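Local coordinates for protein arylamine n-acetyltransferase (Mycobacterium smegmatis, PDB 1W5R) that catalyses the transfer of an acetyl group from acetyl-coenzyme A to arylamines, by way of a catalytic triad, at residues A[9-14]-A[37-42]; A[13-18]-A[29-34]; A[18-23]-A[85-90]; A[75-80]-A[113-118]. The protein carries 1 engineered substitution. All blocks are in the same frame, centred on the assembly; numbering follows the deposited sequence.

Contacts 1 and 2 join helix 8-14 and the turn after it to helix 25-38 and the residues that follow; their centres lie about 7 Å apart. Contact 3 fixes the loop between these two helices to the end of helix 73-87, its centre about 12 Å from that of contact 2. Contact 4 lays the first half of helix 73-87 on strand 111-119 of the large antiparallel sheet, about 14 Å from the centre of contact 1. Along the chain, contact 3 crosses the other three, whereas contact 4 opens only after contacts 1 and 2 have closed. The N-terminal helices are thereby packed against the helix that runs on from the engineered active-site position.

Contact 1 (A[9-14]-A[37-42]); sequences GGYLTR and RSIPFE
Arg14 crosses Ile39 at a slant, its CG against CG1 and CD1 of the isoleucine, and Tyr11 meets the same residue at its far end, so one branched side chain serves two neighbours on successive turns of helix 8-14. The tight part is apolar. Arg14 CG lies 3.9 Å from Ile39 CG1, and Tyr11 CE1 comes within 4.0 Å of Ile39 CD1, the tyrosine and isoleucine side chains crossing at about a right angle. Beside this, Arg14 O approaches Ser38 CB to 3.4 Å, a carbonyl set close against the serine CB, which a residue this small tolerates well.

Arg14 and Ser38 are partly exposed, whereas Tyr11 and Ile39 are buried, and toward the guanidinium the spacings grow looser. A bend at chi2 (78°) swings the arginine over Ile39, whose CG1 lies 4.1 Å above the guanidinium plane, toward its rim. Pro40 CD is more distant, 4.3 Å from Arg14 NH2. Arg14 NH1 passes Ser38 O at 3.5 Å, but the angle is too poor for a hydrogen bond. Arginine suits this place because its methylenes can cover isoleucine while NE and NH2 reach, by hydrogen bonds, the carbonyls of Leu64, on helix 57-66, and of Arg69, beyond that helix. Tyrosine combines an apolar ring with a hydroxyl that finds His35 ND1.

Ile39, the first residue beyond the end of helix 25-38, is thus wedged between helix 8-14 on one hand and Leu64 of helix 57-66 and His76 of helix 73-87 on the other, just before the chain enters the short strand 41-42.

Contact 2 (A[13-18]-A[29-34]); sequences TRIGLD and HAIVAA
Ala34 presents its methyl to Ile15, with CB only 3.2 Å from Ile15 O and 3.8 Å from Ile15 CD1. The small methyl lets the carbonyl come this close, and alanine fits where the chain after helix 8-14 draws so near to helix 25-38. Ile15 CD1 also reaches Ile31 CG2, at 4.2 Å, one turn back along the same helix. Ile15 CG1 sits between the backbone N and the carbonyl carbon (chi1 69°), a less common setting for isoleucine that sends CD1 into the corner formed by Ala34 and Ile31. Leu17 closes the group from its partly exposed side: CD1 packs 3.9 Å from Ile31 CG1, the two side chains crossing at about a right angle, and CG rests against Ala34 CB.

Helix 8-14 ends between them in a Schellman motif, and both Ile15 and Leu17 point toward helix 25-38. Gly16 takes the positive phi that the motif needs and that glycine accepts readily; its N bonds back to Thr13 O at 3.1 Å, while Leu17 N reaches Leu12 O at 2.8 Å.

Further out, Ser38 OG bonds to Ala34 O and lies close enough to Ile15 O for a second, weak bond, bridging the last turn of helix 25-38 and the end of helix 8-14. Ile31 is backed by helix 73-87, where its branches meet Leu80 and Leu87.

Contact 3 (A[18-23]-A[85-90]); sequences DGRPRP and EELGFE
Arg20 and Phe89 supply the flat groups, and each is met over one face by an aliphatic neighbour. Over a face of the Arg20 guanidinium lies Leu87 CD2, 3.8 Å from NE; at its edge and in its plane is Glu86 OE2. The carboxylate is turned almost perpendicular to the guanidinium, their planes 84° apart. Arg20 NH2 points at Glu86 OE2 in a nearly straight line (170°), yet at 3.4 Å this is a weak hydrogen bond within a salt bridge; Glu86 O is closer to NH2, at 2.9 Å, but too poorly angled for a bond. The bend of Glu86 at chi2, with CG anti to its backbone N, brings the acid round to meet the arginine.

Over one face of the Phe89 ring sits Pro23, whose CB makes a CH-pi contact 4.1 Å from the ring centroid and only 10° off the normal. Pro23 CA lies over the same face toward the rim, 3.5 Å from Phe89 CZ. The same proline leans its CG to 3.3 Å from Leu87 O, while Pro21 CD packs 3.8 Å from Leu87 CD2. Proline's ring restricts phi and offers a compact apolar surface to Leu87 and Phe89. The helix ends in a Schellman motif at Gly88, which has the motif's positive phi; Pro23 packs directly against its backbone, CB 3.7 Å from Gly88 C.

Chemically, the long salt bridge lies at the exposed side and probably adds little hold; most of the grip on the loop 18-23 appears to come from apolar packing of Pro21 and Pro23 on Leu87 and Phe89.

Contact 4 (A[75-80]-A[113-118]); sequences EHNGLL and HNVLSV
Asn77 of helix 73-87 grips Asn114 of strand 111-119 where a helix is laid on the large antiparallel sheet, next to what is probably the His-Asp part of the catalytic triad. The axes of the short segments 75-80 and 113-118 approach to 7.6 Å, with directions 25° from parallel. Asn77 ND2 donates to Asn114 O at 2.7 Å, with an N-H...O angle of 147° and the donor tilted from the carbonyl plane. CG stands anti to the carbonyl carbon (chi1 -73°), which drops the amide onto the strand. Its remaining bonds go outward: ND2 also gives to Asp130 OD1, and OD1 receives Val131 N. Asparagine suits this buried place because one flat amide can both give and accept.

A helix with the reactive cysteine at its N-terminal end, packed against a sheet that carries the histidine, is the papain-like arrangement shared by this family. In this protein the cysteine has been engineered to glutamine at the first residue of helix 73-87. His113 NE2 bonds to Asp130 OD2, consistent with the family's triad. Asn77 bonds the other oxygen of the same carboxylate and is probably a second-shell residue.

Farther along, Leu116 packs between helix and strand. Its CD2 lies 3.5 Å from Asn77 O, and its CD1 meets Leu80 CG at 4.1 Å. Asn114 ND2, for its part, bonds to Leu94 O of the adjacent strand 90-98, while Leu116 is packed between Val91 and Val129 of the flanking strands.

Contact 1 (A[9-14]-A[37-42])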
loop_
_atom_site.group_PDB
_atom_site.type_symbol
_atom_site.label_atom_id
_atom_site.label_comp_id
_atom_site.label_asym_id
_atom_site.label_seq_id
_atom_site.Cartn_x
_atom_site.Cartn_y
_atom_site.Cartn_z
ATOM N N GLY A 9 -20.051 29.480 -8.543
ATOM C CA GLY A 9 -20.552 28.336 -9.309
ATOM C C GLY A 9 -19.440 27.421 -9.802
ATOM O O GLY A 9 -19.556 26.193 -9.740
ATOM N N GLY A 10 -18.364 28.027 -10.295
ATOM C CA GLY A 10 -17.182 27.289 -10.720
ATOM C C GLY A 10 -16.572 26.545 -9.539
ATOM O O GLY A 10 -16.269 25.352 -9.649
ATOM N N TYR A 11 -16.421 27.240 -8.411
ATOM C CA TYR A 11 -15.841 26.610 -7.213
ATOM C C TYR A 11 -16.700 25.470 -6.690
ATOM O O TYR A 11 -16.191 24.386 -6.400
ATOM C CB TYR A 11 -15.592 27.623 -6.098
ATOM C CG TYR A 11 -15.141 26.976 -4.802
ATOM C CD1 TYR A 11 -13.805 26.622 -4.599
ATOM C CD2 TYR A 11 -16.060 26.710 -3.785
ATOM C CE1 TYR A 11 -13.402 26.008 -3.418
ATOM C CE2 TYR A 11 -15.669 26.109 -2.598
ATOM C CZ TYR A 11 -14.337 25.773 -2.413
ATOM O OH TYR A 11 -13.955 25.185 -1.224
ATOM N N LEU A 12 -18.005 25.710 -6.606
ATOM C CA LEU A 12 -18.931 24.715 -6.082
ATOM C C LEU A 12 -18.965 23.461 -6.942
ATOM O O LEU A 12 -18.983 22.357 -6.415
ATOM C CB LEU A 12 -20.329 25.310 -5.893
ATOM C CG LEU A 12 -20.383 26.421 -4.836
ATOM C CD1 LEU A 12 -21.677 27.232 -5.000
ATOM C CD2 LEU A 12 -20.230 25.905 -3.405
ATOM N N THR A 13 -18.964 23.638 -8.265
ATOM C CA THR A 13 -18.840 22.515 -9.205
ATOM C C THR A 13 -17.520 21.747 -9.025
ATOM O O THR A 13 -17.506 20.513 -9.000
ATOM C CB THR A 13 -18.981 22.988 -10.669
ATOM O OG1 THR A 13 -20.268 23.588 -10.842
ATOM C CG2 THR A 13 -18.832 21.817 -11.637
ATOM N N ARG A 14 -16.422 22.495 -8.893
ATOM C CA ARG A 14 -15.102 21.934 -8.662
ATOM C C ARG A 14 -15.090 20.998 -7.457
ATOM O O ARG A 14 -14.450 19.940 -7.491
ATOM C CB ARG A 14 -14.089 23.073 -8.462
ATOM C CG ARG A 14 -12.654 22.616 -8.196
ATOM C CD ARG A 14 -11.961 22.175 -9.468
ATOM N NE ARG A 14 -10.514 22.105 -9.261
ATOM C CZ ARG A 14 -9.799 20.984 -9.245
ATOM N NH1 ARG A 14 -10.375 19.799 -9.436
ATOM N NH2 ARG A 14 -8.488 21.049 -9.034
ATOM N N ARG A 37 -11.637 16.509 -0.547
ATOM C CA ARG A 37 -11.581 15.388 -1.478
ATOM C C ARG A 37 -11.418 15.784 -2.931
ATOM O O ARG A 37 -11.143 14.930 -3.766
ATOM C CB ARG A 37 -12.806 14.456 -1.343
ATOM C CG ARG A 37 -14.128 15.038 -1.859
ATOM C CD ARG A 37 -15.271 14.041 -1.740
ATOM N NE ARG A 37 -15.645 13.782 -0.347
ATOM C CZ ARG A 37 -16.597 14.436 0.322
ATOM N NH1 ARG A 37 -16.862 14.094 1.581
ATOM N NH2 ARG A 37 -17.283 15.436 -0.253
ATOM N N SER A 38 -11.619 17.071 -3.231
ATOM C CA SER A 38 -11.697 17.534 -4.624
ATOM C C SER A 38 -10.500 18.310 -5.165
ATOM O O SER A 38 -10.206 18.217 -6.367
ATOM C CB SER A 38 -12.938 18.412 -4.815
ATOM O OG SER A 38 -14.136 17.724 -4.490
ATOM N N ILE A 39 -9.865 19.105 -4.304
ATOM C CA ILE A 39 -8.750 19.953 -4.742
ATOM C C ILE A 39 -7.509 19.481 -3.976
ATOM O O ILE A 39 -7.442 19.626 -2.756
ATOM C CB ILE A 39 -9.014 21.474 -4.507
ATOM C CG1 ILE A 39 -10.370 21.904 -5.100
ATOM C CG2 ILE A 39 -7.882 22.317 -5.105
ATOM C CD1 ILE A 39 -10.702 23.399 -4.870
ATOM N N PRO A 40 -6.546 18.888 -4.689
ATOM C CA PRO A 40 -5.393 18.359 -3.980
ATOM C C PRO A 40 -4.399 19.433 -3.535
ATOM O O PRO A 40 -4.340 20.524 -4.114
ATOM C CB PRO A 40 -4.760 17.434 -5.019
ATOM C CG PRO A 40 -5.049 18.122 -6.334
ATOM C CD PRO A 40 -6.450 18.665 -6.147
ATOM N N PHE A 41 -3.635 19.115 -2.497
ATOM C CA PHE A 41 -2.425 19.864 -2.186
ATOM C C PHE A 41 -1.391 19.489 -3.257
ATOM O O PHE A 41 -1.205 18.313 -3.581
ATOM C CB PHE A 41 -1.908 19.476 -0.797
ATOM C CG PHE A 41 -0.743 20.286 -0.333
ATOM C CD1 PHE A 41 -0.926 21.304 0.605
ATOM C CD2 PHE A 41 0.547 20.028 -0.817
ATOM C CE1 PHE A 41 0.163 22.066 1.059
ATOM C CE2 PHE A 41 1.646 20.787 -0.379
ATOM C CZ PHE A 41 1.446 21.816 0.561
ATOM N N GLU A 42 -0.738 20.490 -3.834
ATOM C CA GLU A 42 0.424 20.223 -4.698
ATOM C C GLU A 42 1.315 21.445 -4.749
ATOM O O GLU A 42 0.855 22.583 -4.582
ATOM C CB GLU A 42 0.030 19.832 -6.123
ATOM C CG GLU A 42 -0.945 20.826 -6.755
ATOM C CD GLU A 42 -0.475 21.394 -8.068
ATOM O OE1 GLU A 42 0.681 21.868 -8.131
ATOM O OE2 GLU A 42 -1.282 21.418 -9.014
#

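Contact 2 (A[13-18]-A[29-34])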
loop_
_atom_site.group_PDB
_atom_site.type_symbol
_atom_site.label_atom_id
_atom_site.label_comp_id
_atom_site.label_asym_id
_atom_site.label_seq_id
_atom_site.Cartn_x
_atom_site.Cartn_y
_atom_site.Cartn_z
ATOM N N THR A 13 -18.964 23.638 -8.265
ATOM C CA THR A 13 -18.840 22.515 -9.205
ATOM C C THR A 13 -17.520 21.747 -9.025
ATOM O O THR A 13 -17.506 20.513 -9.000
ATOM C CB THR A 13 -18.981 22.988 -10.669
ATOM O OG1 THR A 13 -20.268 23.588 -10.842
ATOM C CG2 THR A 13 -18.832 21.817 -11.637
ATOM N N ARG A 14 -16.422 22.495 -8.893
ATOM C CA ARG A 14 -15.102 21.934 -8.662
ATOM C C ARG A 14 -15.090 20.998 -7.457
ATOM O O ARG A 14 -14.450 19.940 -7.491
ATOM C CB ARG A 14 -14.089 23.073 -8.462
ATOM C CG ARG A 14 -12.654 22.616 -8.196
ATOM C CD ARG A 14 -11.961 22.175 -9.468
ATOM N NE ARG A 14 -10.514 22.105 -9.261
ATOM C CZ ARG A 14 -9.799 20.984 -9.245
ATOM N NH1 ARG A 14 -10.375 19.799 -9.436
ATOM N NH2 ARG A 14 -8.488 21.049 -9.034
ATOM N N ILE A 15 -15.786 21.389 -6.392
ATOM C CA ILE A 15 -15.804 20.585 -5.159
ATOM C C ILE A 15 -17.005 19.637 -5.039
ATOM O O ILE A 15 -17.162 18.952 -4.032
ATOM C CB ILE A 15 -15.606 21.439 -3.875
ATOM C CG1 ILE A 15 -16.815 22.345 -3.590
ATOM C CG2 ILE A 15 -14.299 22.252 -3.979
ATOM C CD1 ILE A 15 -16.837 22.944 -2.190
ATOM N N GLY A 16 -17.834 19.586 -6.079
ATOM C CA GLY A 16 -18.927 18.612 -6.130
ATOM C C GLY A 16 -20.169 18.998 -5.352
ATOM O O GLY A 16 -20.926 18.124 -4.910
ATOM N N LEU A 17 -20.374 20.300 -5.183
ATOM C CA LEU A 17 -21.599 20.837 -4.598
ATOM C C LEU A 17 -22.390 21.608 -5.662
ATOM O O LEU A 17 -21.865 21.926 -6.733
ATOM C CB LEU A 17 -21.280 21.746 -3.402
ATOM C CG LEU A 17 -20.577 21.152 -2.178
ATOM C CD1 LEU A 17 -20.362 22.243 -1.142
ATOM C CD2 LEU A 17 -21.355 19.985 -1.571
ATOM N N ASP A 18 -23.655 21.894 -5.377
ATOM C CA ASP A 18 -24.471 22.699 -6.291
ATOM C C ASP A 18 -25.371 23.670 -5.539
ATOM O O ASP A 18 -25.693 23.450 -4.366
ATOM C CB ASP A 18 -25.279 21.815 -7.256
ATOM C CG ASP A 18 -25.991 20.663 -6.561
ATOM O OD1 ASP A 18 -26.202 20.724 -5.327
ATOM O OD2 ASP A 18 -26.348 19.689 -7.264
ATOM N N HIS A 29 -19.015 22.626 7.475
ATOM C CA HIS A 29 -18.575 21.224 7.478
ATOM C C HIS A 29 -18.608 20.598 6.075
ATOM O O HIS A 29 -17.665 19.927 5.647
ATOM C CB HIS A 29 -19.440 20.396 8.438
ATOM C CG HIS A 29 -19.112 20.603 9.882
ATOM N ND1 HIS A 29 -18.251 19.778 10.573
ATOM C CD2 HIS A 29 -19.524 21.543 10.765
ATOM C CE1 HIS A 29 -18.151 20.200 11.820
ATOM N NE2 HIS A 29 -18.918 21.266 11.966
ATOM N N ALA A 30 -19.701 20.816 5.350
ATOM C CA ALA A 30 -19.854 20.222 4.024
ATOM C C ALA A 30 -18.816 20.741 3.038
ATOM O O ALA A 30 -18.260 19.968 2.253
ATOM C CB ALA A 30 -21.271 20.460 3.486
ATOM N N ILE A 31 -18.560 22.048 3.079
ATOM C CA ILE A 31 -17.586 22.652 2.165
ATOM C C ILE A 31 -16.164 22.148 2.452
ATOM O O ILE A 31 -15.450 21.788 1.527
ATOM C CB ILE A 31 -17.655 24.189 2.199
ATOM C CG1 ILE A 31 -18.950 24.664 1.522
ATOM C CG2 ILE A 31 -16.428 24.814 1.509
ATOM C CD1 ILE A 31 -19.095 26.165 1.446
ATOM N N VAL A 32 -15.773 22.112 3.723
ATOM C CA VAL A 32 -14.429 21.607 4.086
ATOM C C VAL A 32 -14.257 20.167 3.566
ATOM O O VAL A 32 -13.247 19.839 2.944
ATOM C CB VAL A 32 -14.186 21.698 5.621
ATOM C CG1 VAL A 32 -12.930 20.907 6.053
ATOM C CG2 VAL A 32 -14.062 23.149 6.067
ATOM N N ALA A 33 -15.255 19.312 3.794
ATOM C CA ALA A 33 -15.167 17.925 3.355
ATOM C C ALA A 33 -15.082 17.801 1.829
ATOM O O ALA A 33 -14.320 16.997 1.297
ATOM C CB ALA A 33 -16.354 17.109 3.903
ATOM N N ALA A 34 -15.868 18.609 1.123
ATOM C CA ALA A 34 -15.874 18.557 -0.332
ATOM C C ALA A 34 -14.560 19.088 -0.910
ATOM O O ALA A 34 -13.992 18.505 -1.842
ATOM C CB ALA A 34 -17.057 19.363 -0.872
#

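Contact 3 (A[18-23]-A[85-90])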
loop_
_atom_site.group_PDB
_atom_site.type_symbol
_atom_site.label_atom_id
_atom_site.label_comp_id
_atom_site.label_asym_id
_atom_site.label_seq_id
_atom_site.Cartn_x
_atom_site.Cartn_y
_atom_site.Cartn_z
ATOM N N ASP A 18 -23.655 21.894 -5.377
ATOM C CA ASP A 18 -24.471 22.699 -6.291
ATOM C C ASP A 18 -25.371 23.670 -5.539
ATOM O O ASP A 18 -25.693 23.450 -4.366
ATOM C CB ASP A 18 -25.279 21.815 -7.256
ATOM C CG ASP A 18 -25.991 20.663 -6.561
ATOM O OD1 ASP A 18 -26.202 20.724 -5.327
ATOM O OD2 ASP A 18 -26.348 19.689 -7.264
ATOM N N GLY A 19 -25.759 24.750 -6.218
ATOM C CA GLY A 19 -26.599 25.788 -5.622
ATOM C C GLY A 19 -25.874 26.587 -4.552
ATOM O O GLY A 19 -24.811 26.183 -4.076
ATOM N N ARG A 20 -26.459 27.720 -4.179
ATOM C CA ARG A 20 -25.900 28.601 -3.161
ATOM C C ARG A 20 -26.161 28.028 -1.765
ATOM O O ARG A 20 -27.311 28.008 -1.312
ATOM C CB ARG A 20 -26.526 29.997 -3.286
ATOM C CG ARG A 20 -25.840 31.101 -2.481
ATOM C CD ARG A 20 -24.863 31.893 -3.334
ATOM N NE ARG A 20 -24.330 33.047 -2.615
ATOM C CZ ARG A 20 -23.435 33.899 -3.110
ATOM N NH1 ARG A 20 -22.958 33.738 -4.339
ATOM N NH2 ARG A 20 -23.015 34.917 -2.370
ATOM N N PRO A 21 -25.105 27.545 -1.080
ATOM C CA PRO A 21 -25.315 27.125 0.305
ATOM C C PRO A 21 -25.369 28.319 1.265
ATOM O O PRO A 21 -24.781 29.364 0.985
ATOM C CB PRO A 21 -24.097 26.246 0.590
ATOM C CG PRO A 21 -23.034 26.761 -0.301
ATOM C CD PRO A 21 -23.707 27.350 -1.513
ATOM N N ARG A 22 -26.076 28.151 2.381
ATOM C CA ARG A 22 -26.250 29.196 3.387
ATOM C C ARG A 22 -25.008 29.279 4.280
ATOM O O ARG A 22 -24.333 28.268 4.473
ATOM C CB ARG A 22 -27.473 28.882 4.256
ATOM C CG ARG A 22 -28.353 30.090 4.582
ATOM C CD ARG A 22 -28.652 30.214 6.088
ATOM N NE ARG A 22 -29.041 28.944 6.705
ATOM C CZ ARG A 22 -29.209 28.758 8.012
ATOM N NH1 ARG A 22 -29.037 29.757 8.865
ATOM N NH2 ARG A 22 -29.553 27.563 8.471
ATOM N N PRO A 23 -24.696 30.476 4.819
ATOM C CA PRO A 23 -23.583 30.616 5.768
ATOM C C PRO A 23 -23.894 30.117 7.187
ATOM O O PRO A 23 -24.006 30.913 8.124
ATOM C CB PRO A 23 -23.309 32.122 5.768
ATOM C CG PRO A 23 -24.640 32.736 5.451
ATOM C CD PRO A 23 -25.331 31.779 4.523
ATOM N N GLU A 85 -16.262 34.099 2.612
ATOM C CA GLU A 85 -16.663 35.511 2.641
ATOM C C GLU A 85 -17.834 35.787 1.720
ATOM O O GLU A 85 -18.809 36.459 2.107
ATOM C CB GLU A 85 -15.507 36.380 2.172
ATOM C CG GLU A 85 -14.528 36.689 3.230
ATOM C CD GLU A 85 -13.583 37.802 2.831
ATOM O OE1 GLU A 85 -13.156 37.874 1.645
ATOM O OE2 GLU A 85 -13.250 38.584 3.730
ATOM N N GLU A 86 -17.734 35.282 0.495
ATOM C CA GLU A 86 -18.753 35.536 -0.514
ATOM C C GLU A 86 -20.079 34.945 -0.053
ATOM O O GLU A 86 -21.133 35.556 -0.242
ATOM C CB GLU A 86 -18.321 34.986 -1.882
ATOM C CG GLU A 86 -19.339 35.168 -3.021
ATOM C CD GLU A 86 -19.662 36.625 -3.348
ATOM O OE1 GLU A 86 -18.880 37.538 -2.992
ATOM O OE2 GLU A 86 -20.716 36.849 -3.976
ATOM N N LEU A 87 -20.010 33.782 0.600
ATOM C CA LEU A 87 -21.203 33.083 1.067
ATOM C C LEU A 87 -21.853 33.700 2.304
ATOM O O LEU A 87 -23.000 33.367 2.614
ATOM C CB LEU A 87 -20.909 31.588 1.293
ATOM C CG LEU A 87 -20.702 30.723 0.037
ATOM C CD1 LEU A 87 -20.212 29.319 0.372
ATOM C CD2 LEU A 87 -21.973 30.620 -0.803
ATOM N N GLY A 88 -21.139 34.580 3.005
ATOM C CA GLY A 88 -21.691 35.283 4.165
ATOM C C GLY A 88 -21.015 35.043 5.506
ATOM O O GLY A 88 -21.406 35.637 6.522
ATOM N N PHE A 89 -20.005 34.167 5.530
ATOM C CA PHE A 89 -19.203 33.960 6.739
ATOM C C PHE A 89 -18.282 35.147 6.979
ATOM O O PHE A 89 -17.932 35.860 6.042
ATOM C CB PHE A 89 -18.333 32.708 6.602
ATOM C CG PHE A 89 -19.101 31.426 6.526
ATOM C CD1 PHE A 89 -19.423 30.867 5.301
ATOM C CD2 PHE A 89 -19.479 30.760 7.688
ATOM C CE1 PHE A 89 -20.110 29.658 5.226
ATOM C CE2 PHE A 89 -20.178 29.560 7.627
ATOM C CZ PHE A 89 -20.492 29.003 6.403
ATOM N N GLU A 90 -17.883 35.357 8.229
ATOM C CA GLU A 90 -16.880 36.365 8.526
ATOM C C GLU A 90 -15.542 35.659 8.660
ATOM O O GLU A 90 -15.409 34.687 9.413
ATOM C CB GLU A 90 -17.224 37.148 9.787
ATOM C CG GLU A 90 -16.387 38.407 9.976
ATOM C CD GLU A 90 -15.345 38.254 11.064
ATOM O OE1 GLU A 90 -15.735 38.005 12.229
ATOM O OE2 GLU A 90 -14.142 38.393 10.764
#

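Contact 4 (A[75-80]-A[113-118])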
loop_
_atom_site.group_PDB
_atom_site.type_symbol
_atom_site.label_atom_id
_atom_site.label_comp_id
_atom_site.label_asym_id
_atom_site.label_seq_id
_atom_site.Cartn_x
_atom_site.Cartn_y
_atom_site.Cartn_z
ATOM N N GLU A 75 -2.635 28.982 -1.241
ATOM C CA GLU A 75 -3.585 28.909 -2.344
ATOM C C GLU A 75 -4.897 28.310 -1.870
ATOM O O GLU A 75 -5.978 28.820 -2.177
ATOM C CB GLU A 75 -2.985 28.115 -3.511
ATOM C CG GLU A 75 -1.802 28.832 -4.138
ATOM C CD GLU A 75 -0.993 27.948 -5.055
ATOM O OE1 GLU A 75 -0.925 28.267 -6.268
ATOM O OE2 GLU A 75 -0.398 26.958 -4.562
ATOM N N HIS A 76 -4.803 27.221 -1.106
ATOM C CA HIS A 76 -5.994 26.557 -0.569
ATOM C C HIS A 76 -6.809 27.426 0.348
ATOM O O HIS A 76 -8.002 27.643 0.123
ATOM C CB HIS A 76 -5.584 25.301 0.182
ATOM C CG HIS A 76 -5.467 24.107 -0.703
ATOM N ND1 HIS A 76 -6.571 23.422 -1.169
ATOM C CD2 HIS A 76 -4.384 23.503 -1.253
ATOM C CE1 HIS A 76 -6.171 22.431 -1.947
ATOM N NE2 HIS A 76 -4.848 22.464 -2.022
ATOM N N ASN A 77 -6.171 27.916 1.391
ATOM C CA ASN A 77 -6.894 28.711 2.373
ATOM C C ASN A 77 -7.213 30.091 1.856
ATOM O O ASN A 77 -8.217 30.684 2.263
ATOM C CB ASN A 77 -6.158 28.710 3.708
ATOM C CG ASN A 77 -6.281 27.357 4.407
ATOM O OD1 ASN A 77 -7.326 26.713 4.317
ATOM N ND2 ASN A 77 -5.215 26.917 5.064
ATOM N N GLY A 78 -6.397 30.590 0.941
ATOM C CA GLY A 78 -6.736 31.855 0.298
ATOM C C GLY A 78 -8.038 31.692 -0.458
ATOM O O GLY A 78 -8.987 32.459 -0.250
ATOM N N LEU A 79 -8.103 30.676 -1.318
ATOM C CA LEU A 79 -9.303 30.410 -2.093
ATOM C C LEU A 79 -10.523 30.217 -1.199
ATOM O O LEU A 79 -11.580 30.828 -1.428
ATOM C CB LEU A 79 -9.104 29.172 -2.985
ATOM C CG LEU A 79 -10.327 28.712 -3.792
ATOM C CD1 LEU A 79 -10.769 29.771 -4.771
ATOM C CD2 LEU A 79 -10.022 27.416 -4.526
ATOM N N LEU A 80 -10.403 29.345 -0.202
ATOM C CA LEU A 80 -11.544 29.068 0.669
ATOM C C LEU A 80 -11.963 30.313 1.430
ATOM O O LEU A 80 -13.156 30.532 1.658
ATOM C CB LEU A 80 -11.214 27.921 1.635
ATOM C CG LEU A 80 -12.377 27.457 2.520
ATOM C CD1 LEU A 80 -13.634 27.151 1.715
ATOM C CD2 LEU A 80 -11.950 26.235 3.322
ATOM N N HIS A 113 2.781 29.257 7.059
ATOM C CA HIS A 113 1.430 28.710 6.948
ATOM C C HIS A 113 0.387 29.817 7.019
ATOM O O HIS A 113 0.656 30.920 7.535
ATOM C CB HIS A 113 1.190 27.647 8.028
ATOM C CG HIS A 113 -0.001 26.768 7.771
ATOM N ND1 HIS A 113 -0.454 26.468 6.503
ATOM C CD2 HIS A 113 -0.802 26.082 8.623
ATOM C CE1 HIS A 113 -1.503 25.667 6.587
ATOM N NE2 HIS A 113 -1.735 25.419 7.864
ATOM N N ASN A 114 -0.797 29.515 6.501
ATOM C CA ASN A 114 -1.920 30.452 6.440
ATOM C C ASN A 114 -3.153 29.610 6.727
ATOM O O ASN A 114 -3.339 28.563 6.098
ATOM C CB ASN A 114 -1.959 31.087 5.035
ATOM C CG ASN A 114 -3.236 31.885 4.724
ATOM O OD1 ASN A 114 -3.674 31.887 3.574
ATOM N ND2 ASN A 114 -3.810 32.578 5.716
ATOM N N VAL A 115 -3.950 30.041 7.713
ATOM C CA VAL A 115 -5.188 29.352 8.080
ATOM C C VAL A 115 -6.312 30.386 8.232
ATOM O O VAL A 115 -6.056 31.598 8.142
ATOM C CB VAL A 115 -5.049 28.490 9.371
ATOM C CG1 VAL A 115 -3.968 27.441 9.186
ATOM C CG2 VAL A 115 -4.773 29.354 10.619
ATOM N N LEU A 116 -7.542 29.915 8.443
ATOM C CA LEU A 116 -8.688 30.824 8.547
ATOM C C LEU A 116 -9.299 30.779 9.930
ATOM O O LEU A 116 -9.375 29.706 10.543
ATOM C CB LEU A 116 -9.767 30.459 7.533
ATOM C CG LEU A 116 -9.294 30.377 6.079
ATOM C CD1 LEU A 116 -10.449 29.895 5.200
ATOM C CD2 LEU A 116 -8.739 31.732 5.609
ATOM N N SER A 117 -9.726 31.945 10.409
ATOM C CA SER A 117 -10.579 32.010 11.586
ATOM C C SER A 117 -11.950 32.499 11.108
ATOM O O SER A 117 -12.069 33.617 10.572
ATOM C CB SER A 117 -9.971 32.920 12.642
ATOM O OG SER A 117 -10.916 33.159 13.673
ATOM N N VAL A 118 -12.962 31.646 11.265
ATOM C CA VAL A 118 -14.260 31.838 10.612
ATOM C C VAL A 118 -15.378 31.970 11.645
ATOM O O VAL A 118 -15.456 31.185 12.584
ATOM C CB VAL A 118 -14.568 30.669 9.637
ATOM C CG1 VAL A 118 -15.904 30.831 8.937
ATOM C CG2 VAL A 118 -13.452 30.521 8.603
#